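Local coordinates for protein DNA fragmentation factor 40 KDA subunit (Mus musculus, PDB 1V0D) that cleaves chromosomal DNA as a caspase-activated nuclease, driving DNA fragmentation and chromatin condensation during apoptosis, at residues L220-P232 with H242-F256. Sequence-based numbering, arbitrary orientation.
Sequences LCTPEGWFSCQGP and HSINPYGNRESRILF. With ZN (zinc ion), chain B.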
ATOM      1  N   LEU A 220      17.303  -9.160  -6.329  1.00 49.96           N
ATOM      2  CA  LEU A 220      17.396  -8.111  -5.331  1.00 49.65           C
ATOM      3  C   LEU A 220      17.265  -8.773  -3.959  1.00 50.37           C
ATOM      4  O   LEU A 220      17.391  -8.125  -2.917  1.00 51.20           O
ATOM      5  CB  LEU A 220      16.275  -7.094  -5.552  1.00 48.06           C
ATOM      6  CG  LEU A 220      16.619  -5.702  -6.102  1.00 48.06           C
ATOM      7  CD1 LEU A 220      17.832  -5.756  -7.016  1.00 47.76           C
ATOM      8  CD2 LEU A 220      15.401  -5.145  -6.836  1.00 46.37           C
ATOM      9  N   CYS A 221      17.044 -10.083  -3.974  1.00 50.18           N
ATOM     10  CA  CYS A 221      16.871 -10.847  -2.743  1.00 51.28           C
ATOM     11  C   CYS A 221      17.895 -11.966  -2.589  1.00 50.92           C
ATOM     12  O   CYS A 221      18.651 -12.274  -3.521  1.00 49.60           O
ATOM     13  CB  CYS A 221      15.474 -11.469  -2.727  1.00 50.70           C
ATOM     14  SG  CYS A 221      15.182 -12.522  -4.185  1.00 52.93           S
ATOM     15  N   THR A 222      17.902 -12.572  -1.401  1.00 50.42           N
ATOM     16  CA  THR A 222      18.783 -13.685  -1.106  1.00 50.45           C
ATOM     17  C   THR A 222      18.138 -14.856  -1.819  1.00 51.67           C
ATOM     18  O   THR A 222      16.980 -14.776  -2.232  1.00 50.55           O
ATOM     19  CB  THR A 222      18.816 -13.999   0.372  1.00 49.98           C
ATOM     20  OG1 THR A 222      17.579 -14.603   0.750  1.00 52.76           O
ATOM     21  CG2 THR A 222      19.002 -12.732   1.167  1.00 50.93           C
ATOM     22  N   PRO A 223      18.874 -15.966  -1.978  1.00 53.42           N
ATOM     23  CA  PRO A 223      18.276 -17.108  -2.669  1.00 54.02           C
ATOM     24  C   PRO A 223      17.094 -17.707  -1.921  1.00 54.19           C
ATOM     25  O   PRO A 223      16.422 -18.597  -2.432  1.00 54.69           O
ATOM     26  CB  PRO A 223      19.456 -18.065  -2.835  1.00 52.82           C
ATOM     27  CG  PRO A 223      20.311 -17.746  -1.656  1.00 53.18           C
ATOM     28  CD  PRO A 223      20.266 -16.248  -1.587  1.00 52.96           C
ATOM     29  N   GLU A 224      16.835 -17.199  -0.720  1.00 55.50           N
ATOM     30  CA  GLU A 224      15.707 -17.674   0.084  1.00 57.82           C
ATOM     31  C   GLU A 224      14.489 -16.773  -0.122  1.00 57.15           C
ATOM     32  O   GLU A 224      13.387 -17.090   0.330  1.00 58.62           O
ATOM     33  CB  GLU A 224      16.062 -17.712   1.581  1.00 58.98           C
ATOM     34  CG  GLU A 224      17.049 -18.798   1.980  1.00 64.86           C
ATOM     35  CD  GLU A 224      18.417 -18.626   1.322  1.00 70.86           C
ATOM     36  OE1 GLU A 224      19.028 -17.538   1.491  1.00 74.21           O
ATOM     37  OE2 GLU A 224      18.885 -19.577   0.643  1.00 71.91           O
ATOM     38  N   GLY A 225      14.691 -15.648  -0.800  1.00 55.36           N
ATOM     39  CA  GLY A 225      13.591 -14.736  -1.046  1.00 53.79           C
ATOM     40  C   GLY A 225      13.514 -13.525  -0.124  1.00 53.23           C
ATOM     41  O   GLY A 225      12.492 -12.837  -0.114  1.00 53.31           O
ATOM     42  N   TRP A 226      14.573 -13.247   0.638  1.00 51.13           N
ATOM     43  CA  TRP A 226      14.573 -12.093   1.544  1.00 50.54           C
ATOM     44  C   TRP A 226      15.032 -10.761   0.932  1.00 50.10           C
ATOM     45  O   TRP A 226      16.169 -10.644   0.463  1.00 50.11           O
ATOM     46  CB  TRP A 226      15.438 -12.377   2.772  1.00 51.35           C
ATOM     47  CG  TRP A 226      14.781 -13.257   3.786  1.00 53.27           C
ATOM     48  CD1 TRP A 226      14.935 -14.607   3.934  1.00 53.15           C
ATOM     49  CD2 TRP A 226      13.840 -12.848   4.779  1.00 53.22           C
ATOM     50  NE1 TRP A 226      14.147 -15.064   4.961  1.00 53.06           N
ATOM     51  CE2 TRP A 226      13.463 -14.005   5.499  1.00 54.37           C
ATOM     52  CE3 TRP A 226      13.275 -11.615   5.132  1.00 52.49           C
ATOM     53  CZ2 TRP A 226      12.542 -13.966   6.556  1.00 54.50           C
ATOM     54  CZ3 TRP A 226      12.361 -11.576   6.179  1.00 53.48           C
ATOM     55  CH2 TRP A 226      12.004 -12.745   6.880  1.00 53.73           C
ATOM     56  N   PHE A 227      14.151  -9.758   0.950  1.00 48.12           N
ATOM     57  CA  PHE A 227      14.480  -8.435   0.422  1.00 46.09           C
ATOM     58  C   PHE A 227      14.721  -7.468   1.575  1.00 47.18           C
ATOM     59  O   PHE A 227      14.055  -7.543   2.608  1.00 47.40           O
ATOM     60  CB  PHE A 227      13.352  -7.880  -0.440  1.00 43.63           C
ATOM     61  CG  PHE A 227      13.034  -8.710  -1.643  1.00 44.30           C
ATOM     62  CD1 PHE A 227      12.298  -9.888  -1.522  1.00 45.39           C
ATOM     63  CD2 PHE A 227      13.438  -8.301  -2.913  1.00 43.85           C
ATOM     64  CE1 PHE A 227      11.963 -10.650  -2.657  1.00 45.37           C
ATOM     65  CE2 PHE A 227      13.108  -9.053  -4.056  1.00 43.78           C
ATOM     66  CZ  PHE A 227      12.370 -10.226  -3.926  1.00 42.93           C
ATOM     67  N   SER A 228      15.683  -6.564   1.405  1.00 48.79           N
ATOM     68  CA  SER A 228      16.000  -5.581   2.434  1.00 48.63           C
ATOM     69  C   SER A 228      15.693  -4.199   1.924  1.00 49.69           C
ATOM     70  O   SER A 228      16.030  -3.856   0.791  1.00 50.70           O
ATOM     71  CB  SER A 228      17.473  -5.641   2.813  1.00 48.24           C
ATOM     72  OG  SER A 228      17.745  -6.766   3.628  1.00 51.85           O
ATOM     73  N   CYS A 229      15.044  -3.397   2.753  1.00 49.78           N
ATOM     74  CA  CYS A 229      14.731  -2.042   2.341  1.00 49.97           C
ATOM     75  C   CYS A 229      16.075  -1.352   2.118  1.00 52.28           C
ATOM     76  O   CYS A 229      16.998  -1.506   2.921  1.00 54.43           O
ATOM     77  CB  CYS A 229      13.948  -1.324   3.440  1.00 46.38           C
ATOM     78  SG  CYS A 229      13.461   0.340   2.997  1.00 45.75           S
ATOM     79  N   GLN A 230      16.206  -0.608   1.028  1.00 53.64           N
ATOM     80  CA  GLN A 230      17.455   0.090   0.780  1.00 54.64           C
ATOM     81  C   GLN A 230      17.387   1.512   1.340  1.00 55.03           C
ATOM     82  O   GLN A 230      18.192   2.367   0.965  1.00 56.70           O
ATOM     83  CB  GLN A 230      17.741   0.143  -0.712  1.00 54.82           C
ATOM     84  CG  GLN A 230      17.687  -1.200  -1.405  1.00 58.17           C
ATOM     85  CD  GLN A 230      18.151  -1.110  -2.850  1.00 60.52           C
ATOM     86  OE1 GLN A 230      17.633  -1.802  -3.735  1.00 59.83           O
ATOM     87  NE2 GLN A 230      19.141  -0.254  -3.094  1.00 61.41           N
ATOM     88  N   GLY A 231      16.422   1.758   2.230  1.00 53.68           N
ATOM     89  CA  GLY A 231      16.250   3.073   2.833  1.00 52.02           C
ATOM     90  C   GLY A 231      15.781   4.130   1.849  1.00 52.07           C
ATOM     91  O   GLY A 231      15.779   3.884   0.642  1.00 52.80           O
ATOM     92  N   PRO A 232      15.370   5.318   2.314  1.00 51.71           N
ATOM     93  CA  PRO A 232      14.924   6.319   1.342  1.00 53.77           C
ATOM     94  C   PRO A 232      15.992   6.678   0.301  1.00 57.26           C
ATOM     95  O   PRO A 232      17.169   6.341   0.455  1.00 57.54           O
ATOM     96  CB  PRO A 232      14.511   7.502   2.222  1.00 52.00           C
ATOM     97  CG  PRO A 232      15.308   7.309   3.466  1.00 51.03           C
ATOM     98  CD  PRO A 232      15.260   5.829   3.689  1.00 50.63           C
ATOM     99  N   HIS A 242      14.066  -2.608   7.510  1.00 53.44           N
ATOM    100  CA  HIS A 242      12.903  -3.308   6.985  1.00 51.25           C
ATOM    101  C   HIS A 242      13.313  -4.453   6.082  1.00 51.83           C
ATOM    102  O   HIS A 242      14.213  -4.298   5.257  1.00 55.20           O
ATOM    103  CB  HIS A 242      12.061  -2.358   6.141  1.00 48.81           C
ATOM    104  CG  HIS A 242      11.534  -1.178   6.889  1.00 47.71           C
ATOM    105  ND1 HIS A 242      11.617   0.104   6.395  1.00 47.65           N
ATOM    106  CD2 HIS A 242      10.844  -1.088   8.048  1.00 47.17           C
ATOM    107  CE1 HIS A 242      10.996   0.934   7.214  1.00 47.18           C
ATOM    108  NE2 HIS A 242      10.515   0.234   8.224  1.00 48.37           N
ATOM    109  N   SER A 243      12.662  -5.598   6.229  1.00 51.23           N
ATOM    110  CA  SER A 243      12.933  -6.737   5.363  1.00 50.83           C
ATOM    111  C   SER A 243      11.590  -7.396   5.079  1.00 50.58           C
ATOM    112  O   SER A 243      10.575  -7.034   5.670  1.00 50.54           O
ATOM    113  CB  SER A 243      13.902  -7.729   6.013  1.00 51.76           C
ATOM    114  OG  SER A 243      13.311  -8.448   7.079  1.00 55.34           O
ATOM    115  N   ILE A 244      11.567  -8.354   4.170  1.00 50.96           N
ATOM    116  CA  ILE A 244      10.316  -9.009   3.842  1.00 51.04           C
ATOM    117  C   ILE A 244      10.586 -10.187   2.928  1.00 52.85           C
ATOM    118  O   ILE A 244      11.433 -10.099   2.036  1.00 53.24           O
ATOM    119  CB  ILE A 244       9.357  -8.032   3.122  1.00 49.40           C
ATOM    120  CG1 ILE A 244       7.985  -8.688   2.930  1.00 46.51           C
ATOM    121  CG2 ILE A 244       9.952  -7.619   1.770  1.00 47.71           C
ATOM    122  CD1 ILE A 244       6.938  -7.773   2.300  1.00 44.41           C
ATOM    123  N   ASN A 245       9.881 -11.291   3.157  1.00 53.82           N
ATOM    124  CA  ASN A 245      10.054 -12.464   2.313  1.00 54.18           C
ATOM    125  C   ASN A 245       8.706 -12.821   1.721  1.00 54.82           C
ATOM    126  O   ASN A 245       7.965 -13.641   2.264  1.00 57.21           O
ATOM    127  CB  ASN A 245      10.621 -13.639   3.112  1.00 53.70           C
ATOM    128  CG  ASN A 245      11.057 -14.798   2.217  1.00 54.99           C
ATOM    129  OD1 ASN A 245      12.010 -15.515   2.534  1.00 57.03           O
ATOM    130  ND2 ASN A 245      10.356 -14.990   1.101  1.00 53.08           N
ATOM    131  N   PRO A 246       8.370 -12.207   0.580  1.00 55.34           N
ATOM    132  CA  PRO A 246       7.090 -12.462  -0.090  1.00 55.44           C
ATOM    133  C   PRO A 246       6.848 -13.929  -0.433  1.00 56.05           C
ATOM    134  O   PRO A 246       5.731 -14.310  -0.760  1.00 56.13           O
ATOM    135  CB  PRO A 246       7.181 -11.584  -1.336  1.00 54.95           C
ATOM    136  CG  PRO A 246       8.651 -11.610  -1.644  1.00 54.12           C
ATOM    137  CD  PRO A 246       9.264 -11.410  -0.277  1.00 53.98           C
ATOM    138  N   TYR A 247       7.887 -14.752  -0.350  1.00 57.30           N
ATOM    139  CA  TYR A 247       7.746 -16.161  -0.693  1.00 59.51           C
ATOM    140  C   TYR A 247       7.175 -17.089   0.367  1.00 61.60           C
ATOM    141  O   TYR A 247       6.786 -18.217   0.043  1.00 63.41           O
ATOM    142  CB  TYR A 247       9.085 -16.763  -1.124  1.00 57.86           C
ATOM    143  CG  TYR A 247       9.619 -16.265  -2.433  1.00 56.30           C
ATOM    144  CD1 TYR A 247      10.372 -15.093  -2.496  1.00 55.95           C
ATOM    145  CD2 TYR A 247       9.410 -16.983  -3.607  1.00 55.29           C
ATOM    146  CE1 TYR A 247      10.912 -14.646  -3.696  1.00 52.63           C
ATOM    147  CE2 TYR A 247       9.947 -16.545  -4.816  1.00 54.45           C
ATOM    148  CZ  TYR A 247      10.698 -15.374  -4.846  1.00 52.48           C
ATOM    149  OH  TYR A 247      11.243 -14.932  -6.023  1.00 52.97           O
ATOM    150  N   GLY A 248       7.106 -16.664   1.620  1.00 62.07           N
ATOM    151  CA  GLY A 248       6.616 -17.614   2.600  1.00 64.51           C
ATOM    152  C   GLY A 248       5.278 -17.364   3.245  1.00 65.01           C
ATOM    153  O   GLY A 248       5.045 -17.837   4.359  1.00 66.95           O
ATOM    154  N   ASN A 249       4.370 -16.691   2.552  1.00 64.48           N
ATOM    155  CA  ASN A 249       3.107 -16.367   3.186  1.00 62.29           C
ATOM    156  C   ASN A 249       2.250 -15.587   2.190  1.00 62.21           C
ATOM    157  O   ASN A 249       2.765 -14.767   1.429  1.00 62.62           O
ATOM    158  CB  ASN A 249       3.458 -15.518   4.405  1.00 63.29           C
ATOM    159  CG  ASN A 249       2.278 -15.107   5.204  1.00 64.38           C
ATOM    160  OD1 ASN A 249       1.342 -14.504   4.687  1.00 68.22           O
ATOM    161  ND2 ASN A 249       2.320 -15.403   6.498  1.00 66.16           N
ATOM    162  N   ARG A 250       0.946 -15.841   2.188  1.00 61.34           N
ATOM    163  CA  ARG A 250       0.041 -15.145   1.279  1.00 58.83           C
ATOM    164  C   ARG A 250      -0.000 -13.659   1.597  1.00 58.35           C
ATOM    165  O   ARG A 250       0.141 -12.820   0.714  1.00 58.01           O
ATOM    166  CB  ARG A 250      -1.372 -15.715   1.382  1.00 57.62           C
ATOM    167  CG  ARG A 250      -2.378 -14.876   0.645  1.00 56.58           C
ATOM    168  CD  ARG A 250      -3.796 -15.376   0.779  1.00 56.20           C
ATOM    169  NE  ARG A 250      -4.693 -14.440   0.110  1.00 55.00           N
ATOM    170  CZ  ARG A 250      -5.331 -13.442   0.717  1.00 54.64           C
ATOM    171  NH1 ARG A 250      -5.194 -13.250   2.031  1.00 51.60           N
ATOM    172  NH2 ARG A 250      -6.065 -12.601  -0.004  1.00 53.98           N
ATOM    173  N   GLU A 251      -0.205 -13.336   2.866  1.00 58.82           N
ATOM    174  CA  GLU A 251      -0.266 -11.947   3.292  1.00 60.20           C
ATOM    175  C   GLU A 251       1.059 -11.256   2.991  1.00 60.92           C
ATOM    176  O   GLU A 251       1.102 -10.059   2.688  1.00 62.19           O
ATOM    177  CB  GLU A 251      -0.562 -11.882   4.784  1.00 61.47           C
ATOM    178  CG  GLU A 251      -0.695 -10.478   5.328  1.00 64.52           C
ATOM    179  CD  GLU A 251      -1.308 -10.463   6.717  1.00 66.82           C
ATOM    180  OE1 GLU A 251      -2.441 -10.988   6.867  1.00 66.74           O
ATOM    181  OE2 GLU A 251      -0.660  -9.930   7.648  1.00 67.75           O
ATOM    182  N   SER A 252       2.140 -12.024   3.077  1.00 59.60           N
ATOM    183  CA  SER A 252       3.474 -11.518   2.808  1.00 56.78           C
ATOM    184  C   SER A 252       3.592 -11.153   1.327  1.00 54.66           C
ATOM    185  O   SER A 252       4.160 -10.129   0.964  1.00 55.31           O
ATOM    186  CB  SER A 252       4.487 -12.587   3.181  1.00 57.89           C
ATOM    187  OG  SER A 252       5.804 -12.147   2.943  1.00 64.41           O
ATOM    188  N   ARG A 253       3.034 -11.996   0.473  1.00 52.01           N
ATOM    189  CA  ARG A 253       3.051 -11.760  -0.963  1.00 51.82           C
ATOM    190  C   ARG A 253       2.324 -10.458  -1.332  1.00 51.71           C
ATOM    191  O   ARG A 253       2.715  -9.739  -2.255  1.00 52.45           O
ATOM    192  CB  ARG A 253       2.367 -12.932  -1.661  1.00 52.55           C
ATOM    193  CG  ARG A 253       2.362 -12.883  -3.175  1.00 54.08           C
ATOM    194  CD  ARG A 253       1.245 -13.760  -3.706  1.00 54.63           C
ATOM    195  NE  ARG A 253      -0.026 -13.053  -3.614  1.00 58.69           N
ATOM    196  CZ  ARG A 253      -1.209 -13.650  -3.568  1.00 61.04           C
ATOM    197  NH1 ARG A 253      -1.278 -14.971  -3.600  1.00 63.15           N
ATOM    198  NH2 ARG A 253      -2.323 -12.927  -3.507  1.00 62.86           N
ATOM    199  N   ILE A 254       1.253 -10.171  -0.602  1.00 51.89           N
ATOM    200  CA  ILE A 254       0.430  -8.984  -0.830  1.00 49.15           C
ATOM    201  C   ILE A 254       1.066  -7.708  -0.281  1.00 49.18           C
ATOM    202  O   ILE A 254       0.964  -6.641  -0.899  1.00 49.00           O
ATOM    203  CB  ILE A 254      -0.970  -9.178  -0.189  1.00 47.63           C
ATOM    204  CG1 ILE A 254      -1.709 -10.290  -0.925  1.00 44.67           C
ATOM    205  CG2 ILE A 254      -1.766  -7.875  -0.213  1.00 44.07           C
ATOM    206  CD1 ILE A 254      -2.973 -10.724  -0.241  1.00 44.91           C
ATOM    207  N   LEU A 255       1.702  -7.806   0.884  1.00 48.21           N
ATOM    208  CA  LEU A 255       2.350  -6.644   1.475  1.00 48.81           C
ATOM    209  C   LEU A 255       3.466  -6.160   0.550  1.00 49.74           C
ATOM    210  O   LEU A 255       3.725  -4.962   0.436  1.00 50.20           O
ATOM    211  CB  LEU A 255       2.907  -6.991   2.855  1.00 47.79           C
ATOM    212  CG  LEU A 255       1.845  -7.126   3.950  1.00 47.10           C
ATOM    213  CD1 LEU A 255       2.457  -7.744   5.180  1.00 46.62           C
ATOM    214  CD2 LEU A 255       1.258  -5.763   4.277  1.00 44.92           C
ATOM    215  N   PHE A 256       4.112  -7.097  -0.131  1.00 50.02           N
ATOM    216  CA  PHE A 256       5.177  -6.749  -1.045  1.00 50.03           C
ATOM    217  C   PHE A 256       4.636  -5.782  -2.109  1.00 50.80           C
ATOM    218  O   PHE A 256       5.393  -5.130  -2.827  1.00 51.56           O
ATOM    219  CB  PHE A 256       5.731  -8.025  -1.679  1.00 51.43           C
ATOM    220  CG  PHE A 256       7.084  -7.851  -2.306  1.00 50.36           C
ATOM    221  CD1 PHE A 256       8.151  -7.388  -1.556  1.00 49.33           C
ATOM    222  CD2 PHE A 256       7.283  -8.136  -3.650  1.00 50.14           C
ATOM    223  CE1 PHE A 256       9.390  -7.212  -2.139  1.00 50.53           C
ATOM    224  CE2 PHE A 256       8.528  -7.961  -4.239  1.00 48.90           C
ATOM    225  CZ  PHE A 256       9.577  -7.499  -3.485  1.00 48.10           C
TER
HETATM  226 ZN    ZN B 401      13.171   1.157   5.198  1.00 50.20          ZN
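Phe227 and Ile244 form the antiparallel hydrogen-bonded pair of a small two-stranded sheet, in which strand 227-228 runs against strand 243-244. Phe227 N donates almost straight to Ile244 O (2.9 Å, 176° at the hydrogen), whereas the return bond from Ile244 N to Phe227 O is weak and bent. Ser228 and Ser243 make the adjoining non-hydrogen-bonded pair, and beyond them Cys229 N reaches His242 O at 2.8 Å. This last bond helps to bring the two zinc ligands side by side. Cys229 SG stands anti to its own backbone N (chi1 -178°), which directs the thiolate to the zinc ion, 2.4 Å from SG, while His242 ND1 binds the same zinc at 2.2 Å. The far nitrogen, His242 NE2, is hydrogen-bonded to Glu251 of the second subunit, so the ring is gripped at both nitrogens and links the zinc site to the dimer interface.

On the sheet face of Phe227 and Ile244, the flat phenyl of Phe227 can be packed from two sides: Phe256 CZ sits over one face, the planes inclined at 44°, and Cys221 CB over the opposite one. Pro246, a compact apolar ring, adds CG against Phe227 CE1 at 3.6 Å. Elsewhere Asn245 sets its CB over the six-membered ring of Trp226, 3.7 Å from the centroid, a CH-pi contact that suits a broad indole. Gly225, at positive phi, closes a type I turn from Thr222, and with no side chain of its own it lets Tyr247 CD1 come within 3.5 Å of its CA.

Cys238 and Cys307 complete the zinc site of three cysteines and one histidine, a ligand set consistent with a structural rather than a catalytic zinc, in which a short beta pairing fixes two of the ligands within the His-Me finger nuclease region.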